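PDB 3E2V: 3'-5'-exonuclease from Saccharomyces cerevisiae, which probably cuts double-stranded DNA as a magnesium-dependent TatD-type nuclease, with both endonuclease and 3'-to-5' exonuclease activity. Local coordinates for residues D23-G28 with D303-E308; G275-S280 with L299-A304; P331-V336 with L350-G355. All blocks are in the same frame, centred on the assembly; numbering follows the deposited sequence.

Contact 1: D23-G28 with D303-E308; sequences DPMFHG and DAPWCE. With MG (magnesium ion), chain E.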
loop_
_atom_site.group_PDB
_atom_site.type_symbol
_atom_site.label_atom_id
_atom_site.label_comp_id
_atom_site.label_asym_id
_atom_site.label_seq_id
_atom_site.Cartn_x
_atom_site.Cartn_y
_atom_site.Cartn_z
ATOM N N ASP A 23 -10.038 0.204 -7.118
ATOM C CA ASP A 23 -10.871 1.342 -6.782
ATOM C C ASP A 23 -11.951 1.571 -7.838
ATOM O O ASP A 23 -11.670 1.457 -9.026
ATOM C CB ASP A 23 -10.046 2.604 -6.619
ATOM C CG ASP A 23 -10.869 3.708 -6.020
ATOM O OD1 ASP A 23 -10.945 3.781 -4.783
ATOM O OD2 ASP A 23 -11.500 4.446 -6.790
ATOM N N PRO A 24 -13.198 1.858 -7.410
ATOM C CA PRO A 24 -14.244 2.085 -8.408
ATOM C C PRO A 24 -13.958 3.115 -9.498
ATOM O O PRO A 24 -14.470 2.963 -10.607
ATOM C CB PRO A 24 -15.453 2.478 -7.556
ATOM C CG PRO A 24 -15.225 1.701 -6.286
ATOM C CD PRO A 24 -13.748 1.899 -6.043
ATOM N N MET A 25 -13.122 4.115 -9.227
ATOM C CA MET A 25 -12.818 5.127 -10.260
ATOM C C MET A 25 -12.141 4.491 -11.490
ATOM O O MET A 25 -12.363 4.910 -12.628
ATOM C CB MET A 25 -11.936 6.257 -9.704
ATOM C CG MET A 25 -12.659 7.226 -8.785
ATOM S SD MET A 25 -11.654 8.745 -8.411
ATOM C CE MET A 25 -11.288 8.406 -6.719
ATOM N N PHE A 26 -11.328 3.460 -11.250
ATOM C CA PHE A 26 -10.660 2.755 -12.344
ATOM C C PHE A 26 -11.614 1.862 -13.138
ATOM O O PHE A 26 -11.278 1.355 -14.219
ATOM C CB PHE A 26 -9.456 1.959 -11.829
ATOM C CG PHE A 26 -8.355 2.830 -11.293
ATOM C CD1 PHE A 26 -7.980 3.986 -11.969
ATOM C CD2 PHE A 26 -7.684 2.491 -10.108
ATOM C CE1 PHE A 26 -6.951 4.802 -11.471
ATOM C CE2 PHE A 26 -6.649 3.277 -9.613
ATOM C CZ PHE A 26 -6.282 4.441 -10.294
ATOM N N HIS A 27 -12.813 1.691 -12.587
ATOM C CA HIS A 27 -13.868 0.931 -13.230
ATOM C C HIS A 27 -14.970 1.866 -13.771
ATOM O O HIS A 27 -16.044 1.415 -14.181
ATOM C CB HIS A 27 -14.350 -0.149 -12.261
ATOM C CG HIS A 27 -13.228 -1.047 -11.822
ATOM N ND1 HIS A 27 -13.011 -2.293 -12.371
ATOM C CD2 HIS A 27 -12.201 -0.828 -10.967
ATOM C CE1 HIS A 27 -11.922 -2.821 -11.840
ATOM N NE2 HIS A 27 -11.407 -1.950 -10.988
ATOM N N GLY A 28 -14.670 3.163 -13.813
ATOM C CA GLY A 28 -15.562 4.146 -14.411
ATOM C C GLY A 28 -16.636 4.682 -13.481
ATOM O O GLY A 28 -17.543 5.396 -13.935
ATOM N N ASP A 303 -0.265 5.800 -4.864
ATOM C CA ASP A 303 -1.563 5.684 -4.161
ATOM C C ASP A 303 -2.734 5.963 -5.101
ATOM O O ASP A 303 -3.849 6.256 -4.636
ATOM C CB ASP A 303 -1.629 6.565 -2.897
ATOM C CG ASP A 303 -2.566 5.999 -1.856
ATOM O OD1 ASP A 303 -2.599 4.753 -1.696
ATOM O OD2 ASP A 303 -3.268 6.799 -1.190
ATOM N N ALA A 304 -2.494 5.834 -6.409
ATOM C CA ALA A 304 -3.568 6.101 -7.387
ATOM C C ALA A 304 -4.825 5.286 -7.004
ATOM O O ALA A 304 -4.722 4.114 -6.614
ATOM C CB ALA A 304 -3.106 5.762 -8.755
ATOM N N PRO A 305 -6.018 5.880 -7.102
ATOM C CA PRO A 305 -6.345 7.161 -7.729
ATOM C C PRO A 305 -6.183 8.395 -6.848
ATOM O O PRO A 305 -6.554 9.493 -7.278
ATOM C CB PRO A 305 -7.824 6.987 -8.069
ATOM C CG PRO A 305 -8.347 6.222 -6.880
ATOM C CD PRO A 305 -7.228 5.210 -6.562
ATOM N N TRP A 306 -5.680 8.214 -5.631
ATOM C CA TRP A 306 -5.482 9.297 -4.666
ATOM C C TRP A 306 -4.124 9.958 -4.844
ATOM O O TRP A 306 -3.303 9.521 -5.661
ATOM C CB TRP A 306 -5.573 8.722 -3.247
ATOM C CG TRP A 306 -6.725 7.769 -3.103
ATOM C CD1 TRP A 306 -6.661 6.415 -2.877
ATOM C CD2 TRP A 306 -8.111 8.094 -3.202
ATOM N NE1 TRP A 306 -7.926 5.887 -2.822
ATOM C CE2 TRP A 306 -8.837 6.891 -3.019
ATOM C CE3 TRP A 306 -8.815 9.289 -3.420
ATOM C CZ2 TRP A 306 -10.240 6.848 -3.055
ATOM C CZ3 TRP A 306 -10.213 9.246 -3.451
ATOM C CH2 TRP A 306 -10.905 8.030 -3.268
ATOM N N CYS A 307 -3.916 11.047 -4.102
ATOM C CA CYS A 307 -2.593 11.660 -3.951
ATOM C C CYS A 307 -2.016 12.308 -5.206
ATOM O O CYS A 307 -0.792 12.344 -5.400
ATOM C CB CYS A 307 -1.608 10.669 -3.325
ATOM S SG CYS A 307 -2.117 10.103 -1.667
ATOM N N GLU A 308 -2.901 12.865 -6.037
ATOM C CA GLU A 308 -2.448 13.693 -7.168
ATOM C C GLU A 308 -1.559 14.814 -6.639
ATOM O O GLU A 308 -1.881 15.437 -5.638
ATOM C CB GLU A 308 -3.653 14.291 -7.897
ATOM C CG GLU A 308 -3.305 15.061 -9.153
ATOM C CD GLU A 308 -4.503 15.776 -9.773
ATOM O OE1 GLU A 308 -5.613 15.763 -9.174
ATOM O OE2 GLU A 308 -4.327 16.386 -10.858
HETATM MG MG MG E . -3.113 3.888 0.315
HETATM O O HOH W 1 -8.880 3.179 -3.149
HETATM O O HOH W 2 -5.079 4.329 -0.124
HETATM O O HOH W 3 -3.053 5.618 1.338
HETATM O O HOH W 4 -3.501 2.047 -0.519
HETATM O O HOH W 5 -3.813 3.123 2.675
#

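Contact 2: G275-S280 with L299-A304; sequences GVNGCS and LLETDA. With MG (magnesium ion), chain E.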
loop_
_atom_site.group_PDB
_atom_site.type_symbol
_atom_site.label_atom_id
_atom_site.label_comp_id
_atom_site.label_asym_id
_atom_site.label_seq_id
_atom_site.Cartn_x
_atom_site.Cartn_y
_atom_site.Cartn_z
ATOM N N GLY A 275 7.332 4.376 2.417
ATOM C CA GLY A 275 6.680 4.668 1.137
ATOM C C GLY A 275 6.316 6.139 1.006
ATOM O O GLY A 275 5.727 6.737 1.919
ATOM N N VAL A 276 6.671 6.710 -0.146
ATOM C CA VAL A 276 6.481 8.131 -0.425
ATOM C C VAL A 276 5.652 8.286 -1.700
ATOM O O VAL A 276 6.018 7.785 -2.763
ATOM C CB VAL A 276 7.851 8.818 -0.595
ATOM C CG1 VAL A 276 7.716 10.280 -1.086
ATOM C CG2 VAL A 276 8.627 8.770 0.716
ATOM N N ASN A 277 4.513 8.965 -1.562
ATOM C CA ASN A 277 3.657 9.293 -2.687
ATOM C C ASN A 277 3.349 10.794 -2.664
ATOM O O ASN A 277 3.920 11.538 -1.868
ATOM C CB ASN A 277 2.363 8.464 -2.628
ATOM C CG ASN A 277 1.585 8.671 -1.332
ATOM O OD1 ASN A 277 1.462 9.795 -0.833
ATOM N ND2 ASN A 277 1.026 7.601 -0.800
ATOM N N GLY A 278 2.432 11.242 -3.515
ATOM C CA GLY A 278 2.125 12.670 -3.585
ATOM C C GLY A 278 1.598 13.226 -2.282
ATOM O O GLY A 278 1.853 14.390 -1.967
ATOM N N CYS A 279 0.870 12.419 -1.514
ATOM C CA CYS A 279 0.364 12.873 -0.211
ATOM C C CYS A 279 1.500 13.128 0.797
ATOM O O CYS A 279 1.368 13.972 1.693
ATOM C CB CYS A 279 -0.667 11.888 0.360
ATOM S SG CYS A 279 -2.235 11.837 -0.544
ATOM N N SER A 280 2.606 12.400 0.638
ATOM C CA SER A 280 3.806 12.554 1.452
ATOM C C SER A 280 4.572 13.837 1.131
ATOM O O SER A 280 5.599 14.083 1.765
ATOM C CB SER A 280 4.775 11.399 1.158
ATOM O OG SER A 280 4.135 10.142 1.294
ATOM N N LEU A 299 10.801 4.123 -0.710
ATOM C CA LEU A 299 10.126 3.483 -1.840
ATOM C C LEU A 299 9.107 4.435 -2.429
ATOM O O LEU A 299 8.543 5.257 -1.712
ATOM C CB LEU A 299 9.425 2.193 -1.397
ATOM C CG LEU A 299 10.328 1.215 -0.642
ATOM C CD1 LEU A 299 9.503 0.018 -0.217
ATOM C CD2 LEU A 299 11.546 0.771 -1.476
ATOM N N LEU A 300 8.898 4.349 -3.742
ATOM C CA LEU A 300 7.997 5.278 -4.428
ATOM C C LEU A 300 6.660 4.612 -4.721
ATOM O O LEU A 300 6.586 3.403 -4.994
ATOM C CB LEU A 300 8.631 5.725 -5.750
ATOM C CG LEU A 300 9.949 6.486 -5.648
ATOM C CD1 LEU A 300 10.561 6.700 -7.043
ATOM C CD2 LEU A 300 9.660 7.814 -4.984
ATOM N N GLU A 301 5.603 5.421 -4.701
ATOM C CA GLU A 301 4.244 4.943 -4.945
ATOM C C GLU A 301 3.399 6.112 -5.357
ATOM O O GLU A 301 3.757 7.272 -5.091
ATOM C CB GLU A 301 3.620 4.297 -3.697
ATOM C CG GLU A 301 4.143 4.865 -2.385
ATOM C CD GLU A 301 3.192 4.617 -1.218
ATOM O OE1 GLU A 301 2.007 4.984 -1.330
ATOM O OE2 GLU A 301 3.643 4.082 -0.195
ATOM N N THR A 302 2.284 5.815 -6.025
ATOM C CA THR A 302 1.332 6.878 -6.372
ATOM C C THR A 302 0.133 6.944 -5.431
ATOM O O THR A 302 -0.444 8.019 -5.216
ATOM C CB THR A 302 0.758 6.755 -7.811
ATOM O OG1 THR A 302 0.074 5.497 -7.968
ATOM C CG2 THR A 302 1.838 6.948 -8.869
ATOM N N ASP A 303 -0.265 5.800 -4.864
ATOM C CA ASP A 303 -1.563 5.684 -4.161
ATOM C C ASP A 303 -2.734 5.963 -5.101
ATOM O O ASP A 303 -3.849 6.256 -4.636
ATOM C CB ASP A 303 -1.629 6.565 -2.897
ATOM C CG ASP A 303 -2.566 5.999 -1.856
ATOM O OD1 ASP A 303 -2.599 4.753 -1.696
ATOM O OD2 ASP A 303 -3.268 6.799 -1.190
ATOM N N ALA A 304 -2.494 5.834 -6.409
ATOM C CA ALA A 304 -3.568 6.101 -7.387
ATOM C C ALA A 304 -4.825 5.286 -7.004
ATOM O O ALA A 304 -4.722 4.114 -6.614
ATOM C CB ALA A 304 -3.106 5.762 -8.755
HETATM MG MG MG E . -3.113 3.888 0.315
HETATM O O HOH W 6 0.937 10.278 -5.773
HETATM O O HOH W 2 -5.079 4.329 -0.124
HETATM O O HOH W 3 -3.053 5.618 1.338
HETATM O O HOH W 4 -3.501 2.047 -0.519
HETATM O O HOH W 5 -3.813 3.123 2.675
#

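Contact 3: P331-V336 with L350-G355; sequences PAFKSV and LYMVKG. With GOL (glycerol), chain D.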
loop_
_atom_site.group_PDB
_atom_site.type_symbol
_atom_site.label_atom_id
_atom_site.label_comp_id
_atom_site.label_asym_id
_atom_site.label_seq_id
_atom_site.Cartn_x
_atom_site.Cartn_y
_atom_site.Cartn_z
ATOM N N PRO A 331 -0.074 17.416 -17.854
ATOM C CA PRO A 331 -0.103 16.011 -17.449
ATOM C C PRO A 331 0.544 15.115 -18.508
ATOM O O PRO A 331 0.858 15.576 -19.607
ATOM C CB PRO A 331 -1.598 15.714 -17.342
ATOM C CG PRO A 331 -2.240 16.678 -18.299
ATOM C CD PRO A 331 -1.421 17.923 -18.183
ATOM N N ALA A 332 0.738 13.835 -18.192
ATOM C CA ALA A 332 1.484 12.936 -19.084
ATOM C C ALA A 332 0.737 12.609 -20.386
ATOM O O ALA A 332 1.345 12.223 -21.392
ATOM C CB ALA A 332 1.852 11.654 -18.349
ATOM N N PHE A 333 -0.584 12.729 -20.321
ATOM C CA PHE A 333 -1.511 12.457 -21.426
ATOM C C PHE A 333 -2.626 13.477 -21.251
ATOM O O PHE A 333 -2.782 14.032 -20.167
ATOM C CB PHE A 333 -2.094 11.041 -21.294
ATOM C CG PHE A 333 -1.065 9.951 -21.417
ATOM C CD1 PHE A 333 -0.761 9.411 -22.656
ATOM C CD2 PHE A 333 -0.380 9.486 -20.297
ATOM C CE1 PHE A 333 0.202 8.420 -22.785
ATOM C CE2 PHE A 333 0.588 8.488 -20.413
ATOM C CZ PHE A 333 0.886 7.964 -21.659
ATOM N N LYS A 334 -3.408 13.723 -22.303
ATOM C CA LYS A 334 -4.512 14.676 -22.197
ATOM C C LYS A 334 -5.467 14.186 -21.117
ATOM O O LYS A 334 -5.739 12.992 -21.051
ATOM C CB LYS A 334 -5.281 14.779 -23.519
ATOM C CG LYS A 334 -6.417 15.820 -23.512
ATOM C CD LYS A 334 -5.891 17.217 -23.236
ATOM C CE LYS A 334 -6.989 18.243 -22.981
ATOM N NZ LYS A 334 -6.377 19.479 -22.387
ATOM N N SER A 335 -5.964 15.107 -20.295
ATOM C CA SER A 335 -6.842 14.809 -19.161
ATOM C C SER A 335 -8.186 15.474 -19.422
ATOM O O SER A 335 -8.237 16.665 -19.727
ATOM C CB SER A 335 -6.213 15.369 -17.886
ATOM O OG SER A 335 -6.933 15.036 -16.714
ATOM N N VAL A 336 -9.269 14.700 -19.342
ATOM C CA VAL A 336 -10.626 15.223 -19.576
ATOM C C VAL A 336 -11.512 14.977 -18.363
ATOM O O VAL A 336 -11.208 14.128 -17.513
ATOM C CB VAL A 336 -11.285 14.574 -20.815
ATOM C CG1 VAL A 336 -10.558 14.960 -22.108
ATOM C CG2 VAL A 336 -11.365 13.050 -20.679
ATOM N N LEU A 350 -4.465 7.927 -25.850
ATOM C CA LEU A 350 -4.756 7.607 -24.454
ATOM C C LEU A 350 -5.069 8.858 -23.658
ATOM O O LEU A 350 -4.366 9.872 -23.755
ATOM C CB LEU A 350 -3.549 6.874 -23.854
ATOM C CG LEU A 350 -3.229 5.504 -24.466
ATOM C CD1 LEU A 350 -1.828 5.038 -24.033
ATOM C CD2 LEU A 350 -4.276 4.449 -24.132
ATOM N N TYR A 351 -6.124 8.782 -22.851
ATOM C CA TYR A 351 -6.623 9.927 -22.093
ATOM C C TYR A 351 -6.782 9.604 -20.618
ATOM O O TYR A 351 -7.147 8.478 -20.280
ATOM C CB TYR A 351 -8.009 10.341 -22.599
ATOM C CG TYR A 351 -8.021 11.057 -23.928
ATOM C CD1 TYR A 351 -8.133 12.444 -23.979
ATOM C CD2 TYR A 351 -7.962 10.347 -25.124
ATOM C CE1 TYR A 351 -8.167 13.112 -25.199
ATOM C CE2 TYR A 351 -7.983 11.014 -26.352
ATOM C CZ TYR A 351 -8.091 12.386 -26.366
ATOM O OH TYR A 351 -8.116 13.065 -27.570
ATOM N N MET A 352 -6.521 10.600 -19.774
ATOM C CA MET A 352 -6.691 10.523 -18.318
ATOM C C MET A 352 -7.962 11.256 -17.907
ATOM O O MET A 352 -8.564 11.979 -18.716
ATOM C CB MET A 352 -5.493 11.147 -17.578
ATOM C CG MET A 352 -4.138 10.564 -18.007
ATOM S SD MET A 352 -2.622 11.311 -17.271
ATOM C CE MET A 352 -2.705 10.641 -15.605
ATOM N N VAL A 353 -8.366 11.040 -16.657
ATOM C CA VAL A 353 -9.548 11.693 -16.104
ATOM C C VAL A 353 -9.104 12.717 -15.067
ATOM O O VAL A 353 -8.360 12.386 -14.138
ATOM C CB VAL A 353 -10.502 10.657 -15.469
ATOM C CG1 VAL A 353 -11.631 11.383 -14.723
ATOM C CG2 VAL A 353 -11.031 9.690 -16.532
ATOM N N LYS A 354 -9.539 13.969 -15.233
ATOM C CA LYS A 354 -9.170 15.044 -14.308
ATOM C C LYS A 354 -9.551 14.651 -12.885
ATOM O O LYS A 354 -10.675 14.203 -12.642
ATOM C CB LYS A 354 -9.847 16.368 -14.698
ATOM C CG LYS A 354 -9.429 16.875 -16.075
ATOM C CD LYS A 354 -10.072 18.212 -16.411
ATOM C CE LYS A 354 -9.616 18.725 -17.780
ATOM N NZ LYS A 354 -8.143 19.004 -17.851
ATOM N N GLY A 355 -8.603 14.789 -11.960
ATOM C CA GLY A 355 -8.838 14.464 -10.560
ATOM C C GLY A 355 -8.573 13.021 -10.168
ATOM O O GLY A 355 -8.574 12.711 -8.981
HETATM C C1 GOL D . -5.276 13.903 -12.516
HETATM O O1 GOL D . -5.779 15.208 -12.761
HETATM C C2 GOL D . -4.811 13.216 -13.794
HETATM O O2 GOL D . -5.876 13.118 -14.703
HETATM C C3 GOL D . -3.689 14.011 -14.465
HETATM O O3 GOL D . -2.430 13.623 -13.945
HETATM O O HOH W 7 -3.131 12.148 -24.671
#

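Contact 1: D23-G28 with D303-E308
Next to D303, whose OD1 binds the magnesium ion that H253 NE2 also binds, A304 meets the edge of the F26 ring. D303 OD2 accepts from a metal-bound water. A304 CB lies in the F26 ring plane, 3.8 Å from F26 CZ. A304 O also sits at the ring edge, near F26 CE2, and takes a hydrogen bond from N20. P305 follows a cis peptide bond and is the residue most covered by 23-28. Its CD rests 3.7 Å from F26 CE2. Its CG turns to D23, 3.6 Å from OD2, and to the methyl CE of M25. The two segments are loops of a TatD-type metal-dependent hydrolase with a TIM-barrel fold. The loop 303-308 follows the barrel strand 298-300 and carries the metal ligand, and the short 3-10 turn 24-26 packs against it. W306 has P305 CG over the centre of one ring face, 3.9 Å above the plane. M25 bends at chi3 (-109°), which brings CE within 3.5 Å of W306 CH2. D23 OD1 lies 3.6 Å from W306 CZ2, with the carboxylate nearly perpendicular to the indole (86°). A water bridges the two side chains: it donates to D23 OD1 at 2.7 Å and accepts from W306 NE1 at 2.9 Å. The other oxygen, OD2, accepts from M25 N in an Asx turn, so both carboxylate oxygens are engaged. With an alanine here both acceptors are gone, and the water would probably lose its hold on this loop and the M25 N-H its side-chain mate.

Contact 2: G275-S280 with L299-A304
The amide of N277 and the carboxylate of E301 meet with their planes turned 75° apart. N277 ND2 donates to E301 OE1 at 2.8 Å, arriving from above the carboxylate plane. OE1 in turn is tilted a little out of the amide plane. ND2 is also hydrogen-bonded to S254 OG. The D303 carboxylate lies nearly parallel to the amide, and D303 CB is 3.5 Å from N277 ND2. Besides binding the metal, D303 OD1 accepts from N20 ND2. The other oxygen of E301, OE2, faces the backbone of G275, 3.4 Å from its CA. A CB at G275 would clash with it. N277 holds its CG between the backbone N and the carbonyl carbon (chi1 58°). This turns OD1 back to accept from S280 N, an Asx motif at the short 3-10 turn. S280 OG answers by accepting from N277 N at 3.1 Å. The backbones pair as parallel strands in the last beta-alpha-beta unit of the barrel: strand 272-276, helix 284-291, strand 298-300. V276 N donates to L299 O at 2.8 Å, and E301 N to V276 O at 3.1 Å. Past the strand ends, a water accepts from G278 N and donates to T302 O. V276 and L300 pack toward helix 362-373, and L299 toward helix 377-392. E301 OE2 also accepts from S254 N and from ND1 of the metal ligand H253. E301 is thus a second-shell residue that probably fixes the rotation of that imidazole, with N277 steadying the carboxylate from its other oxygen.

Contact 3: P331-V336 with L350-G355
Two short strands, 334-336 and 351-353, form a small parallel sheet separate from the barrel. M352 N donates to K334 O at 2.8 Å. V336 N donates to M352 O at 2.9 Å, and K354 N to V336 O at 2.8 Å. K334 and V336 share a face with Y351. K334 CG approaches the Y351 ring obliquely, 3.6 Å from CE1, and V336 CG1 lies near CD1. The other face carries S335 and M352. M352 has CG anti to the carbonyl carbon (chi1 -54°) and is then extended (chi2 176°). This sets SD at the edge of the F333 ring, 5.5 Å from the centroid, a Met-aromatic contact. A bend at chi3 (74°) carries M352 CE to 3.4 Å from O3 of a glycerol, probably from the crystallisation liquor. Glycerol O2 donates to V353 O at 2.7 Å, and G355 N donates to glycerol O1 at 3.0 Å. A water joins K334 N to L350 O. F333 and L350 run side by side and point the same way. Both rest on helix 40-49, and Y351 and V353 touch L341 in the loop between the two strands.

Contacts 1 and 2 share D303 and A304, and both reach the magnesium ion. Their centres are about 13 Å apart. The disulfide between C307 SG of contact 1 and C279 SG of contact 2 (2.1 Å) ties 303-308 to 275-280 beside the metal site. Contact 2 adds second-shell support through E301, which bonds to H253. In contact 1 residues 23-28 pack on the loop that follows D303. Contact 3 lies away from the site. Its centre is about 13 Å from that of contact 1 and about 19 Å from that of contact 2. It touches contact 1 where E308 OE1 lies 3.7 Å from G355 CA, and the glycerol of contact 3 also bonds to E308.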